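PDB 6SMO: Ketoacyl_synth_N domain-containing protein from Photorhabdus luminescens subsp. laumondii, which probably takes part in 3-oxoacyl-[acyl-carrier-protein] synthase chemistry and lends residues to a pocket that holds a pentaketo-dodecanal chain. Local coordinates for residues Thr8-Ile13 with Met79-Ser84; Tyr72-Val77 with Glu220-Phe224; Ala83-Asp87 with Arg236-Ile240; Ser239-Glu243 with Ser326-Ser330. All blocks are in the same frame, centred on the assembly; numbering follows the deposited sequence.

Contact 1 (Thr8-Ile13 with Met79-Ser84)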
ATOM      1  N   THR C   8      14.980   4.094  19.748  1.00 39.51           N
ATOM      2  CA  THR C   8      16.400   4.541  19.820  1.00 39.91           C
ATOM      3  C   THR C   8      16.576   5.923  19.173  1.00 40.02           C
ATOM      4  O   THR C   8      17.515   6.634  19.582  1.00 41.03           O
ATOM      5  CB  THR C   8      17.336   3.503  19.189  1.00 39.69           C
ATOM      6  OG1 THR C   8      16.808   3.127  17.916  1.00 38.60           O
ATOM      7  CG2 THR C   8      17.510   2.278  20.059  1.00 40.04           C
ATOM      8  N   GLY C   9      15.725   6.288  18.208  1.00 39.54           N
ATOM      9  CA  GLY C   9      15.781   7.587  17.510  1.00 39.60           C
ATOM     10  C   GLY C   9      14.407   8.050  17.057  1.00 39.53           C
ATOM     11  O   GLY C   9      13.563   7.184  16.751  1.00 39.05           O
ATOM     12  N   VAL C  10      14.192   9.369  17.018  1.00 39.87           N
ATOM     13  CA  VAL C  10      12.917  10.011  16.582  1.00 40.15           C
ATOM     14  C   VAL C  10      13.242  11.248  15.735  1.00 40.33           C
ATOM     15  O   VAL C  10      14.223  11.947  16.053  1.00 40.73           O
ATOM     16  CB  VAL C  10      12.017  10.376  17.780  1.00 40.47           C
ATOM     17  CG1 VAL C  10      11.449   9.138  18.455  1.00 40.41           C
ATOM     18  CG2 VAL C  10      12.732  11.258  18.795  1.00 41.12           C
ATOM     19  N   GLY C  11      12.440  11.485  14.694  1.00 40.36           N
ATOM     20  CA  GLY C  11      12.509  12.671  13.821  1.00 40.84           C
ATOM     21  C   GLY C  11      11.124  13.070  13.347  1.00 41.06           C
ATOM     22  O   GLY C  11      10.320  12.163  13.049  1.00 40.66           O
ATOM     23  N   ALA C  12      10.814  14.367  13.366  1.00 41.87           N
ATOM     24  CA  ALA C  12       9.512  14.905  12.917  1.00 42.29           C
ATOM     25  C   ALA C  12       9.699  16.326  12.392  1.00 43.08           C
ATOM     26  O   ALA C  12      10.646  16.955  12.797  1.00 43.57           O
ATOM     27  CB  ALA C  12       8.575  14.931  14.081  1.00 42.00           C
ATOM     28  N   ILE C  13       8.823  16.788  11.505  1.00 44.18           N
ATOM     29  CA  ILE C  13       8.842  18.200  11.016  1.00 45.14           C
ATOM     30  C   ILE C  13       7.405  18.710  11.099  1.00 45.18           C
ATOM     31  O   ILE C  13       6.514  17.951  10.830  1.00 44.55           O
ATOM     32  CB  ILE C  13       9.441  18.333   9.608  1.00 45.80           C
ATOM     33  CG1 ILE C  13       8.679  17.513   8.571  1.00 46.02           C
ATOM     34  CG2 ILE C  13      10.907  17.975   9.609  1.00 46.08           C
ATOM     35  CD1 ILE C  13       9.080  17.828   7.164  1.00 46.38           C
ATOM     36  N   MET C  79      16.553  12.427  10.030  1.00 44.55           N
ATOM     37  CA  MET C  79      16.687  13.040  11.383  1.00 44.54           C
ATOM     38  C   MET C  79      16.635  11.943  12.454  1.00 43.52           C
ATOM     39  O   MET C  79      17.443  12.011  13.402  1.00 43.14           O
ATOM     40  CB  MET C  79      15.570  14.058  11.645  1.00 44.81           C
ATOM     41  CG  MET C  79      15.742  15.356  10.880  1.00 45.63           C
ATOM     42  SD  MET C  79      14.265  16.404  10.934  1.00 45.92           S
ATOM     43  CE  MET C  79      14.723  17.666   9.747  1.00 46.71           C
ATOM     44  N   ALA C  80      15.724  10.976  12.299  1.00 42.59           N
ATOM     45  CA  ALA C  80      15.485   9.859  13.246  1.00 42.06           C
ATOM     46  C   ALA C  80      16.699   8.919  13.278  1.00 41.99           C
ATOM     47  O   ALA C  80      17.093   8.509  14.389  1.00 40.84           O
ATOM     48  CB  ALA C  80      14.223   9.124  12.865  1.00 41.39           C
ATOM     49  N   LEU C  81      17.265   8.592  12.112  1.00 42.58           N
ATOM     50  CA  LEU C  81      18.444   7.691  11.975  1.00 43.44           C
ATOM     51  C   LEU C  81      19.696   8.369  12.549  1.00 44.20           C
ATOM     52  O   LEU C  81      20.556   7.646  13.088  1.00 44.30           O
ATOM     53  CB  LEU C  81      18.651   7.320  10.502  1.00 43.49           C
ATOM     54  CG  LEU C  81      17.690   6.275   9.938  1.00 43.45           C
ATOM     55  CD1 LEU C  81      17.823   6.179   8.426  1.00 43.55           C
ATOM     56  CD2 LEU C  81      17.921   4.912  10.577  1.00 43.45           C
ATOM     57  N   LYS C  82      19.797   9.698  12.428  1.00 44.80           N
ATOM     58  CA  LYS C  82      20.959  10.493  12.913  1.00 45.82           C
ATOM     59  C   LYS C  82      20.945  10.522  14.447  1.00 45.19           C
ATOM     60  O   LYS C  82      22.036  10.459  15.046  1.00 45.10           O
ATOM     61  CB  LYS C  82      20.936  11.914  12.338  1.00 47.15           C
ATOM     62  CG  LYS C  82      22.305  12.492  12.001  1.00 49.22           C
ATOM     63  CD  LYS C  82      22.879  11.944  10.710  1.00 50.48           C
ATOM     64  CE  LYS C  82      24.266  12.468  10.403  1.00 51.53           C
ATOM     65  NZ  LYS C  82      24.726  12.035   9.062  1.00 51.96           N
ATOM     66  N   ALA C  83      19.753  10.618  15.047  1.00 44.64           N
ATOM     67  CA  ALA C  83      19.529  10.636  16.512  1.00 44.97           C
ATOM     68  C   ALA C  83      19.834   9.255  17.109  1.00 45.37           C
ATOM     69  O   ALA C  83      20.358   9.209  18.240  1.00 45.94           O
ATOM     70  CB  ALA C  83      18.112  11.062  16.812  1.00 44.28           C
ATOM     71  N   SER C  84      19.515   8.180  16.380  1.00 45.39           N
ATOM     72  CA  SER C  84      19.716   6.768  16.803  1.00 46.36           C
ATOM     73  C   SER C  84      21.209   6.410  16.789  1.00 47.83           C
ATOM     74  O   SER C  84      21.600   5.508  17.555  1.00 47.65           O
ATOM     75  CB  SER C  84      18.919   5.820  15.941  1.00 45.51           C
ATOM     76  OG  SER C  84      19.426   5.788  14.616  1.00 45.18           O
TER
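Met79 turns CG away from its own carbonyl carbon and beside the backbone N (chi1 -74°) and then runs on extended, which carries SD and CE out along the strand to Ile13. There the branch CG2, likewise beside its backbone N because CG1 lies between the backbone N and the carbonyl carbon (chi1 59°), receives the methyl: Ile13 CG2 lies 3.8 Å from Met79 CE, the two side chains crossing at about a right angle. Along the rest of the interface the strand offers mainly backbone, which small helix side chains approach. Gly9 and Gly11 present no side chains, and the helical segment 79-84 comes to within 5.6 Å of strand 8-13, axis to axis, running roughly antiparallel to it. Ala80 CB rests 3.5 Å from Gly11 N, while Ser84 CB lies 3.9 Å from Gly9 CA. No conventional hydrogen bond joins the segments; instead Gly9 CA approaches Ala80 O at 3.5 Å, and Ser84 CA stands at the same 3.5 Å from Thr8 O, both as CA-H...O contacts. Thr8 OG1 turns to other partners, Glu228 and the carbonyl of Val226. Val10 and Ala12 point away from this helix and meet helix 319-329. A strand pressed between two helices in this way, with glycines where one helix comes close, exemplifies the layered alpha/beta architecture of the thiolase fold, to whose clan this ketoacyl synthase domain belongs.

Contact 2 (Tyr72-Val77 with Glu220-Phe224)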
ATOM      1  N   TYR C  72       8.709  14.967   2.815  1.00 40.68           N
ATOM      2  CA  TYR C  72       8.519  15.124   4.283  1.00 40.60           C
ATOM      3  C   TYR C  72       8.929  13.834   5.005  1.00 40.45           C
ATOM      4  O   TYR C  72       9.486  13.916   6.116  1.00 40.06           O
ATOM      5  CB  TYR C  72       7.066  15.468   4.627  1.00 40.28           C
ATOM      6  CG  TYR C  72       6.534  16.764   4.065  1.00 40.37           C
ATOM      7  CD1 TYR C  72       7.352  17.864   3.858  1.00 40.66           C
ATOM      8  CD2 TYR C  72       5.186  16.900   3.769  1.00 40.20           C
ATOM      9  CE1 TYR C  72       6.852  19.053   3.348  1.00 41.05           C
ATOM     10  CE2 TYR C  72       4.669  18.082   3.264  1.00 40.46           C
ATOM     11  CZ  TYR C  72       5.504  19.164   3.053  1.00 41.05           C
ATOM     12  OH  TYR C  72       5.001  20.331   2.555  1.00 41.67           O
ATOM     13  N   GLY C  73       8.648  12.678   4.393  1.00 40.44           N
ATOM     14  CA  GLY C  73       8.949  11.346   4.953  1.00 40.36           C
ATOM     15  C   GLY C  73      10.443  11.093   5.058  1.00 40.69           C
ATOM     16  O   GLY C  73      10.882  10.610   6.119  1.00 40.48           O
ATOM     17  N   ILE C  74      11.198  11.416   4.002  1.00 41.47           N
ATOM     18  CA  ILE C  74      12.660  11.123   3.878  1.00 41.66           C
ATOM     19  C   ILE C  74      13.445  11.995   4.870  1.00 41.78           C
ATOM     20  O   ILE C  74      14.373  11.456   5.506  1.00 41.85           O
ATOM     21  CB  ILE C  74      13.138  11.307   2.421  1.00 41.68           C
ATOM     22  CG1 ILE C  74      12.481  10.289   1.483  1.00 41.36           C
ATOM     23  CG2 ILE C  74      14.656  11.244   2.328  1.00 41.99           C
ATOM     24  CD1 ILE C  74      12.485  10.695   0.028  1.00 41.60           C
ATOM     25  N   VAL C  75      13.091  13.280   5.001  1.00 42.11           N
ATOM     26  CA  VAL C  75      13.778  14.243   5.919  1.00 42.81           C
ATOM     27  C   VAL C  75      13.517  13.825   7.373  1.00 42.90           C
ATOM     28  O   VAL C  75      14.434  13.992   8.200  1.00 43.51           O
ATOM     29  CB  VAL C  75      13.364  15.709   5.666  1.00 43.22           C
ATOM     30  CG1 VAL C  75      13.736  16.166   4.264  1.00 43.22           C
ATOM     31  CG2 VAL C  75      11.888  15.964   5.934  1.00 43.22           C
ATOM     32  N   ALA C  76      12.322  13.301   7.666  1.00 42.04           N
ATOM     33  CA  ALA C  76      11.913  12.814   9.006  1.00 41.82           C
ATOM     34  C   ALA C  76      12.718  11.560   9.372  1.00 41.90           C
ATOM     35  O   ALA C  76      13.185  11.476  10.525  1.00 42.25           O
ATOM     36  CB  ALA C  76      10.428  12.545   9.032  1.00 41.44           C
ATOM     37  N   VAL C  77      12.872  10.630   8.421  1.00 41.55           N
ATOM     38  CA  VAL C  77      13.622   9.348   8.592  1.00 41.49           C
ATOM     39  C   VAL C  77      15.109   9.660   8.812  1.00 42.39           C
ATOM     40  O   VAL C  77      15.717   9.016   9.690  1.00 41.65           O
ATOM     41  CB  VAL C  77      13.404   8.401   7.394  1.00 40.99           C
ATOM     42  CG1 VAL C  77      14.448   7.295   7.328  1.00 40.87           C
ATOM     43  CG2 VAL C  77      12.004   7.806   7.404  1.00 40.61           C
ATOM     44  N   GLU C 220       0.196  19.898   8.003  1.00 45.43           N
ATOM     45  CA  GLU C 220       0.893  18.843   7.231  1.00 44.70           C
ATOM     46  C   GLU C 220       2.275  18.612   7.843  1.00 43.50           C
ATOM     47  O   GLU C 220       2.658  19.333   8.757  1.00 44.04           O
ATOM     48  CB  GLU C 220       1.018  19.255   5.768  1.00 45.64           C
ATOM     49  CG  GLU C 220       1.842  20.508   5.558  1.00 46.77           C
ATOM     50  CD  GLU C 220       1.941  20.925   4.106  1.00 47.94           C
ATOM     51  OE1 GLU C 220       2.852  21.693   3.758  1.00 49.25           O
ATOM     52  OE2 GLU C 220       1.087  20.500   3.326  1.00 48.22           O
ATOM     53  N   GLY C 221       2.979  17.606   7.349  1.00 41.62           N
ATOM     54  CA  GLY C 221       4.338  17.280   7.821  1.00 40.86           C
ATOM     55  C   GLY C 221       4.560  15.782   7.900  1.00 39.58           C
ATOM     56  O   GLY C 221       3.901  15.044   7.140  1.00 39.04           O
ATOM     57  N   ALA C 222       5.452  15.346   8.793  1.00 38.80           N
ATOM     58  CA  ALA C 222       5.852  13.931   8.964  1.00 37.85           C
ATOM     59  C   ALA C 222       6.425  13.704  10.367  1.00 37.14           C
ATOM     60  O   ALA C 222       6.911  14.673  10.984  1.00 37.67           O
ATOM     61  CB  ALA C 222       6.849  13.550   7.897  1.00 37.55           C
ATOM     62  N   ALA C 223       6.355  12.457  10.838  1.00 36.08           N
ATOM     63  CA  ALA C 223       6.889  11.985  12.135  1.00 35.68           C
ATOM     64  C   ALA C 223       7.284  10.512  11.992  1.00 35.28           C
ATOM     65  O   ALA C 223       6.445   9.726  11.510  1.00 34.92           O
ATOM     66  CB  ALA C 223       5.857  12.184  13.218  1.00 35.30           C
ATOM     67  N   PHE C 224       8.517  10.163  12.371  1.00 35.30           N
ATOM     68  CA  PHE C 224       9.084   8.793  12.261  1.00 35.40           C
ATOM     69  C   PHE C 224       9.846   8.434  13.541  1.00 35.61           C
ATOM     70  O   PHE C 224      10.420   9.335  14.189  1.00 35.88           O
ATOM     71  CB  PHE C 224       9.979   8.678  11.025  1.00 35.28           C
ATOM     72  CG  PHE C 224       9.247   8.307   9.759  1.00 35.25           C
ATOM     73  CD1 PHE C 224       8.638   9.278   8.978  1.00 35.46           C
ATOM     74  CD2 PHE C 224       9.158   6.984   9.354  1.00 35.06           C
ATOM     75  CE1 PHE C 224       7.962   8.934   7.819  1.00 35.26           C
ATOM     76  CE2 PHE C 224       8.481   6.641   8.194  1.00 34.87           C
ATOM     77  CZ  PHE C 224       7.884   7.616   7.428  1.00 34.96           C
TER
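The ring of Phe224 receives a methyl of Val77 over one face, and Ala76 CB and Gly73 O approach it obliquely. Val77 CG2 stands 3.6 Å from the ring centroid and only 15° off the ring normal, a well-formed CH-pi contact displaced somewhat toward the rim. This follows from the valine torsion: with CG1 anti to the backbone N (chi1 163°), CG2 is the branch turned to the ring. Ala76 CB lies 3.7 Å from Phe224 CD1. The second flat pair is at the other end of the contact, where the ring of Tyr72 and the carboxylate of Glu220 have planes 58° apart. Tyr72 OH gives a weak hydrogen bond to Glu220 OE1 at 2.8 Å, and the other oxygen, OE2, takes its stronger bond from Ser190, so partners reach both oxygens of the buried carboxylate. Between these ends small residues fill the interface: Ala222 CB sits 3.8 Å from Tyr72 CB and 3.9 Å from Ala76 CB. Helix 72-77 and strand 221-224 run in broadly the same direction, their axes 7.2 Å apart at closest approach. Helix 137-146 touches Val77 as well. Helix 68-84 thus packs on strand 218-229, which backbone bonds tie to strands 5-13 and 180-187, consistent with the alpha/beta layering of the thiolase-like fold.

Contact 3 (Ala83-Asp87 with Arg236-Ile240)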
ATOM      1  N   ALA C  83      19.753  10.618  15.047  1.00 44.64           N
ATOM      2  CA  ALA C  83      19.529  10.636  16.512  1.00 44.97           C
ATOM      3  C   ALA C  83      19.834   9.255  17.109  1.00 45.37           C
ATOM      4  O   ALA C  83      20.358   9.209  18.240  1.00 45.94           O
ATOM      5  CB  ALA C  83      18.112  11.062  16.812  1.00 44.28           C
ATOM      6  N   SER C  84      19.515   8.180  16.380  1.00 45.39           N
ATOM      7  CA  SER C  84      19.716   6.768  16.803  1.00 46.36           C
ATOM      8  C   SER C  84      21.209   6.410  16.789  1.00 47.83           C
ATOM      9  O   SER C  84      21.600   5.508  17.555  1.00 47.65           O
ATOM     10  CB  SER C  84      18.919   5.820  15.941  1.00 45.51           C
ATOM     11  OG  SER C  84      19.426   5.788  14.616  1.00 45.18           O
ATOM     12  N   ARG C  85      21.995   7.083  15.939  1.00 50.08           N
ATOM     13  CA  ARG C  85      23.467   6.900  15.787  1.00 51.77           C
ATOM     14  C   ARG C  85      23.760   5.505  15.216  1.00 51.09           C
ATOM     15  O   ARG C  85      24.805   4.928  15.577  1.00 50.93           O
ATOM     16  CB  ARG C  85      24.183   7.121  17.126  1.00 54.25           C
ATOM     17  CG  ARG C  85      23.918   8.478  17.762  1.00 56.56           C
ATOM     18  CD  ARG C  85      24.402   8.552  19.198  1.00 59.61           C
ATOM     19  NE  ARG C  85      24.039   9.811  19.839  1.00 62.24           N
ATOM     20  CZ  ARG C  85      24.248  10.108  21.120  1.00 64.13           C
ATOM     21  NH1 ARG C  85      23.875  11.287  21.591  1.00 65.09           N
ATOM     22  NH2 ARG C  85      24.823   9.233  21.930  1.00 65.01           N
ATOM     23  N   LEU C  86      22.881   4.997  14.343  1.00 50.44           N
ATOM     24  CA  LEU C  86      23.043   3.686  13.655  1.00 50.10           C
ATOM     25  C   LEU C  86      24.099   3.822  12.553  1.00 50.62           C
ATOM     26  O   LEU C  86      24.006   4.784  11.764  1.00 50.54           O
ATOM     27  CB  LEU C  86      21.701   3.241  13.062  1.00 49.25           C
ATOM     28  CG  LEU C  86      20.726   2.577  14.034  1.00 49.08           C
ATOM     29  CD1 LEU C  86      19.317   2.558  13.459  1.00 48.30           C
ATOM     30  CD2 LEU C  86      21.176   1.166  14.380  1.00 49.30           C
ATOM     31  N   ASP C  87      25.059   2.892  12.506  1.00 50.99           N
ATOM     32  CA  ASP C  87      26.030   2.751  11.388  1.00 51.93           C
ATOM     33  C   ASP C  87      25.293   2.073  10.226  1.00 52.58           C
ATOM     34  O   ASP C  87      25.380   0.833  10.106  1.00 53.06           O
ATOM     35  CB  ASP C  87      27.289   2.002  11.838  1.00 52.18           C
ATOM     36  CG  ASP C  87      28.513   2.273  10.978  1.00 52.29           C
ATOM     37  OD1 ASP C  87      28.343   2.484   9.760  1.00 50.98           O
ATOM     38  OD2 ASP C  87      29.628   2.276  11.537  1.00 53.56           O
ATOM     39  N   ARG C 236      25.099  -2.468  20.479  1.00 51.06           N
ATOM     40  CA  ARG C 236      25.834  -1.330  19.857  1.00 50.05           C
ATOM     41  C   ARG C 236      25.977  -0.164  20.849  1.00 50.08           C
ATOM     42  O   ARG C 236      26.627   0.833  20.477  1.00 49.66           O
ATOM     43  CB  ARG C 236      25.137  -0.879  18.566  1.00 48.80           C
ATOM     44  CG  ARG C 236      23.818  -0.144  18.764  1.00 47.61           C
ATOM     45  CD  ARG C 236      23.059  -0.006  17.456  1.00 46.77           C
ATOM     46  NE  ARG C 236      21.830   0.769  17.584  1.00 45.65           N
ATOM     47  CZ  ARG C 236      21.754   2.100  17.582  1.00 44.97           C
ATOM     48  NH1 ARG C 236      22.845   2.841  17.473  1.00 45.31           N
ATOM     49  NH2 ARG C 236      20.576   2.689  17.700  1.00 43.79           N
ATOM     50  N   GLY C 237      25.398  -0.279  22.050  1.00 50.28           N
ATOM     51  CA  GLY C 237      25.485   0.740  23.116  1.00 50.75           C
ATOM     52  C   GLY C 237      24.705   1.993  22.757  1.00 50.55           C
ATOM     53  O   GLY C 237      25.287   3.094  22.822  1.00 51.21           O
ATOM     54  N   ALA C 238      23.430   1.827  22.396  1.00 49.67           N
ATOM     55  CA  ALA C 238      22.530   2.891  21.891  1.00 49.11           C
ATOM     56  C   ALA C 238      21.906   3.660  23.060  1.00 48.76           C
ATOM     57  O   ALA C 238      21.683   3.051  24.126  1.00 48.11           O
ATOM     58  CB  ALA C 238      21.465   2.280  21.014  1.00 48.86           C
ATOM     59  N   SER C 239      21.632   4.952  22.853  1.00 48.54           N
ATOM     60  CA  SER C 239      20.867   5.827  23.780  1.00 48.48           C
ATOM     61  C   SER C 239      19.372   5.522  23.629  1.00 47.57           C
ATOM     62  O   SER C 239      18.720   6.157  22.776  1.00 47.26           O
ATOM     63  CB  SER C 239      21.165   7.283  23.528  1.00 49.04           C
ATOM     64  OG  SER C 239      22.543   7.559  23.731  1.00 50.75           O
ATOM     65  N   ILE C 240      18.863   4.572  24.422  1.00 47.21           N
ATOM     66  CA  ILE C 240      17.448   4.093  24.376  1.00 46.26           C
ATOM     67  C   ILE C 240      16.552   5.176  24.990  1.00 45.23           C
ATOM     68  O   ILE C 240      16.731   5.479  26.186  1.00 45.05           O
ATOM     69  CB  ILE C 240      17.291   2.741  25.106  1.00 46.68           C
ATOM     70  CG1 ILE C 240      18.222   1.665  24.539  1.00 47.26           C
ATOM     71  CG2 ILE C 240      15.840   2.282  25.085  1.00 46.44           C
ATOM     72  CD1 ILE C 240      18.515   0.538  25.505  1.00 47.76           C
TER
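Both terminal nitrogens of Arg236 converge on one backbone oxygen, Ser84 O, an end-on grip on a single acceptor rather than the more familiar pairing with the two oxygens of a carboxylate. The arginine stands just after the body of helix 230-235 and just before Gly237, whose positive phi makes it the C-prime residue of a Schellman motif; the acceptor lies near the C-terminal end of helix 68-84, so the contact joins two helix termini. Arg236 NH1 reaches Ser84 O at 2.9 Å and Arg236 NH2 reaches it at 3.0 Å. The oxygen sits in the guanidinium plane, yet both donors come from the same face of the carbonyl plane, well out of it. Because Arg236 NH2 also forms a salt bridge with Glu228, the group is probably held firmly in rotation. Its faces are occupied too: Ala238 CB lies 3.4 Å above the plane over the centre of one face. On the opposite face comes Leu86, whose side chain crosses the arginine at about a right angle. Farther toward the surface, Arg85 NH2 comes within 3.4 Å of Ser239 OG, but the angle is too poor for a hydrogen bond. The branch of Leu86 that meets the guanidinium is CD2, nearest to Arg236 NE at 3.3 Å.

Contact 4 (Ser239-Glu243 with Ser326-Ser330)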
ATOM      1  N   SER C 239      21.632   4.952  22.853  1.00 48.54           N
ATOM      2  CA  SER C 239      20.867   5.827  23.780  1.00 48.48           C
ATOM      3  C   SER C 239      19.372   5.522  23.629  1.00 47.57           C
ATOM      4  O   SER C 239      18.720   6.157  22.776  1.00 47.26           O
ATOM      5  CB  SER C 239      21.165   7.283  23.528  1.00 49.04           C
ATOM      6  OG  SER C 239      22.543   7.559  23.731  1.00 50.75           O
ATOM      7  N   ILE C 240      18.863   4.572  24.422  1.00 47.21           N
ATOM      8  CA  ILE C 240      17.448   4.093  24.376  1.00 46.26           C
ATOM      9  C   ILE C 240      16.552   5.176  24.990  1.00 45.23           C
ATOM     10  O   ILE C 240      16.731   5.479  26.186  1.00 45.05           O
ATOM     11  CB  ILE C 240      17.291   2.741  25.106  1.00 46.68           C
ATOM     12  CG1 ILE C 240      18.222   1.665  24.539  1.00 47.26           C
ATOM     13  CG2 ILE C 240      15.840   2.282  25.085  1.00 46.44           C
ATOM     14  CD1 ILE C 240      18.515   0.538  25.505  1.00 47.76           C
ATOM     15  N   LEU C 241      15.627   5.732  24.200  1.00 44.18           N
ATOM     16  CA  LEU C 241      14.663   6.775  24.648  1.00 44.10           C
ATOM     17  C   LEU C 241      13.636   6.143  25.595  1.00 43.39           C
ATOM     18  O   LEU C 241      13.485   6.646  26.726  1.00 43.53           O
ATOM     19  CB  LEU C 241      13.969   7.406  23.436  1.00 44.00           C
ATOM     20  CG  LEU C 241      14.715   8.563  22.775  1.00 44.77           C
ATOM     21  CD1 LEU C 241      15.955   8.069  22.047  1.00 44.99           C
ATOM     22  CD2 LEU C 241      13.803   9.317  21.820  1.00 44.89           C
ATOM     23  N   CYS C 242      12.960   5.086  25.136  1.00 41.84           N
ATOM     24  CA  CYS C 242      11.874   4.383  25.869  1.00 40.93           C
ATOM     25  C   CYS C 242      11.655   2.986  25.274  1.00 41.04           C
ATOM     26  O   CYS C 242      12.284   2.675  24.242  1.00 41.23           O
ATOM     27  CB  CYS C 242      10.579   5.186  25.816  1.00 40.31           C
ATOM     28  SG  CYS C 242       9.937   5.412  24.138  1.00 39.17           S
ATOM     29  N   GLU C 243      10.797   2.186  25.915  1.00 41.10           N
ATOM     30  CA  GLU C 243      10.409   0.818  25.481  1.00 41.29           C
ATOM     31  C   GLU C 243       8.931   0.826  25.070  1.00 41.11           C
ATOM     32  O   GLU C 243       8.112   1.349  25.850  1.00 40.80           O
ATOM     33  CB  GLU C 243      10.650  -0.183  26.614  1.00 42.12           C
ATOM     34  CG  GLU C 243      10.490  -1.634  26.193  1.00 42.57           C
ATOM     35  CD  GLU C 243      10.719  -2.657  27.292  1.00 43.02           C
ATOM     36  OE1 GLU C 243      10.787  -2.258  28.472  1.00 43.60           O
ATOM     37  OE2 GLU C 243      10.828  -3.855  26.963  1.00 42.81           O
ATOM     38  N   SER C 326       8.234   9.744  23.447  1.00 46.67           N
ATOM     39  CA  SER C 326       9.571   9.093  23.477  1.00 47.63           C
ATOM     40  C   SER C 326      10.625  10.075  24.006  1.00 49.22           C
ATOM     41  O   SER C 326      11.498   9.637  24.781  1.00 50.01           O
ATOM     42  CB  SER C 326       9.951   8.563  22.117  1.00 46.93           C
ATOM     43  OG  SER C 326       9.047   7.551  21.697  1.00 46.30           O
ATOM     44  N   SER C 327      10.542  11.347  23.600  1.00 50.27           N
ATOM     45  CA  SER C 327      11.460  12.441  24.020  1.00 52.23           C
ATOM     46  C   SER C 327      11.252  12.766  25.505  1.00 54.11           C
ATOM     47  O   SER C 327      12.261  12.994  26.200  1.00 56.09           O
ATOM     48  CB  SER C 327      11.281  13.669  23.160  1.00 52.34           C
ATOM     49  OG  SER C 327      11.585  13.387  21.803  1.00 52.83           O
ATOM     50  N   PHE C 328       9.995  12.786  25.966  1.00 54.71           N
ATOM     51  CA  PHE C 328       9.608  13.068  27.375  1.00 56.12           C
ATOM     52  C   PHE C 328      10.176  11.985  28.302  1.00 56.12           C
ATOM     53  O   PHE C 328      10.729  12.342  29.361  1.00 56.38           O
ATOM     54  CB  PHE C 328       8.086  13.177  27.523  1.00 57.11           C
ATOM     55  CG  PHE C 328       7.514  14.543  27.231  1.00 58.78           C
ATOM     56  CD1 PHE C 328       7.811  15.624  28.050  1.00 60.00           C
ATOM     57  CD2 PHE C 328       6.667  14.750  26.151  1.00 59.33           C
ATOM     58  CE1 PHE C 328       7.284  16.880  27.787  1.00 61.16           C
ATOM     59  CE2 PHE C 328       6.141  16.007  25.891  1.00 60.11           C
ATOM     60  CZ  PHE C 328       6.450  17.069  26.709  1.00 60.95           C
ATOM     61  N   LEU C 329      10.053  10.711  27.912  1.00 56.26           N
ATOM     62  CA  LEU C 329      10.438   9.531  28.738  1.00 56.78           C
ATOM     63  C   LEU C 329      11.961   9.331  28.738  1.00 57.66           C
ATOM     64  O   LEU C 329      12.442   8.567  29.598  1.00 58.66           O
ATOM     65  CB  LEU C 329       9.729   8.280  28.205  1.00 55.57           C
ATOM     66  CG  LEU C 329       8.227   8.205  28.477  1.00 55.01           C
ATOM     67  CD1 LEU C 329       7.572   7.133  27.619  1.00 54.61           C
ATOM     68  CD2 LEU C 329       7.947   7.949  29.950  1.00 55.29           C
ATOM     69  N   SER C 330      12.691   9.983  27.823  1.00 58.47           N
ATOM     70  CA  SER C 330      14.165   9.862  27.667  1.00 59.86           C
ATOM     71  C   SER C 330      14.886  10.875  28.570  1.00 62.83           C
ATOM     72  O   SER C 330      15.836  11.522  28.084  1.00 63.48           O
ATOM     73  CB  SER C 330      14.565  10.027  26.221  1.00 58.80           C
ATOM     74  OG  SER C 330      14.335  11.355  25.778  1.00 58.81           O
TER
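A classic beta bulge opens this contact: Leu241 and Cys242 both face Val7 of strand 5-13, at the point where the chain enters strand 242-251, and the two bulge residues meet the last turn of helix 319-329. Leu241 has the largest share of the buried surface, followed by Cys242 and Ser326. Its CB lies 3.6 Å from Ser326 O, and Leu241 CD2 comes alongside the same residue, 3.9 Å from Ser326 CB. The backbone carbonyl of Leu241 faces the end of the helix, where Ser330 CA approaches Leu241 O at 3.4 Å in a CA-H...O contact that is well bent, with 122° at the hydrogen. Cys242 points its CB toward the helix and meets Leu329, CB to CB at 4.0 Å. The torsion of Cys242 (chi1 62°) sets the sulfur between its backbone N and carbonyl carbon, from where SG turns to Ser326: Cys242 SG and Ser326 OG are 3.4 Å apart. The hydroxyl of Ser326 has its hydrogen bond with the backbone oxygen of Ser322, one turn earlier in the helix, so the sulfur is its neighbour rather than its main partner. Phe368 of strand 362-369 touches both Cys242 and Leu329, extending this apolar patch over the next strand of the sheet. No conventional hydrogen bond passes between the segments. At the helix end the serine hydroxyl instead folds back on its own chain: Ser330 OG donates to Ser327 O at 2.7 Å, coming from above the carbonyl plane.

Contacts 1 to 3 share helix 68-84, and contacts 1 and 2, with centres 10 Å apart, pack it on adjacent strands that are themselves tied together: Gly11 O and Phe224 N are 2.8 Å apart, a probable hydrogen bond. Contact 3 takes over where contact 1 ends, sharing Ala83 and Ser84, and contact 4 continues through Ser239 and Ile240. Strand 8-13 is the hub, since Thr8 CB also meets Arg236 NH2 of contact 3 at 3.7 Å and Val10 CG2 meets Leu241 CD2 of contact 4 at 3.8 Å. Contacts 2 and 4 do not touch; their centres lie 19 Å apart. None of the four includes Val129, Ala130, Trp133 or Phe134, which line the ligand pocket.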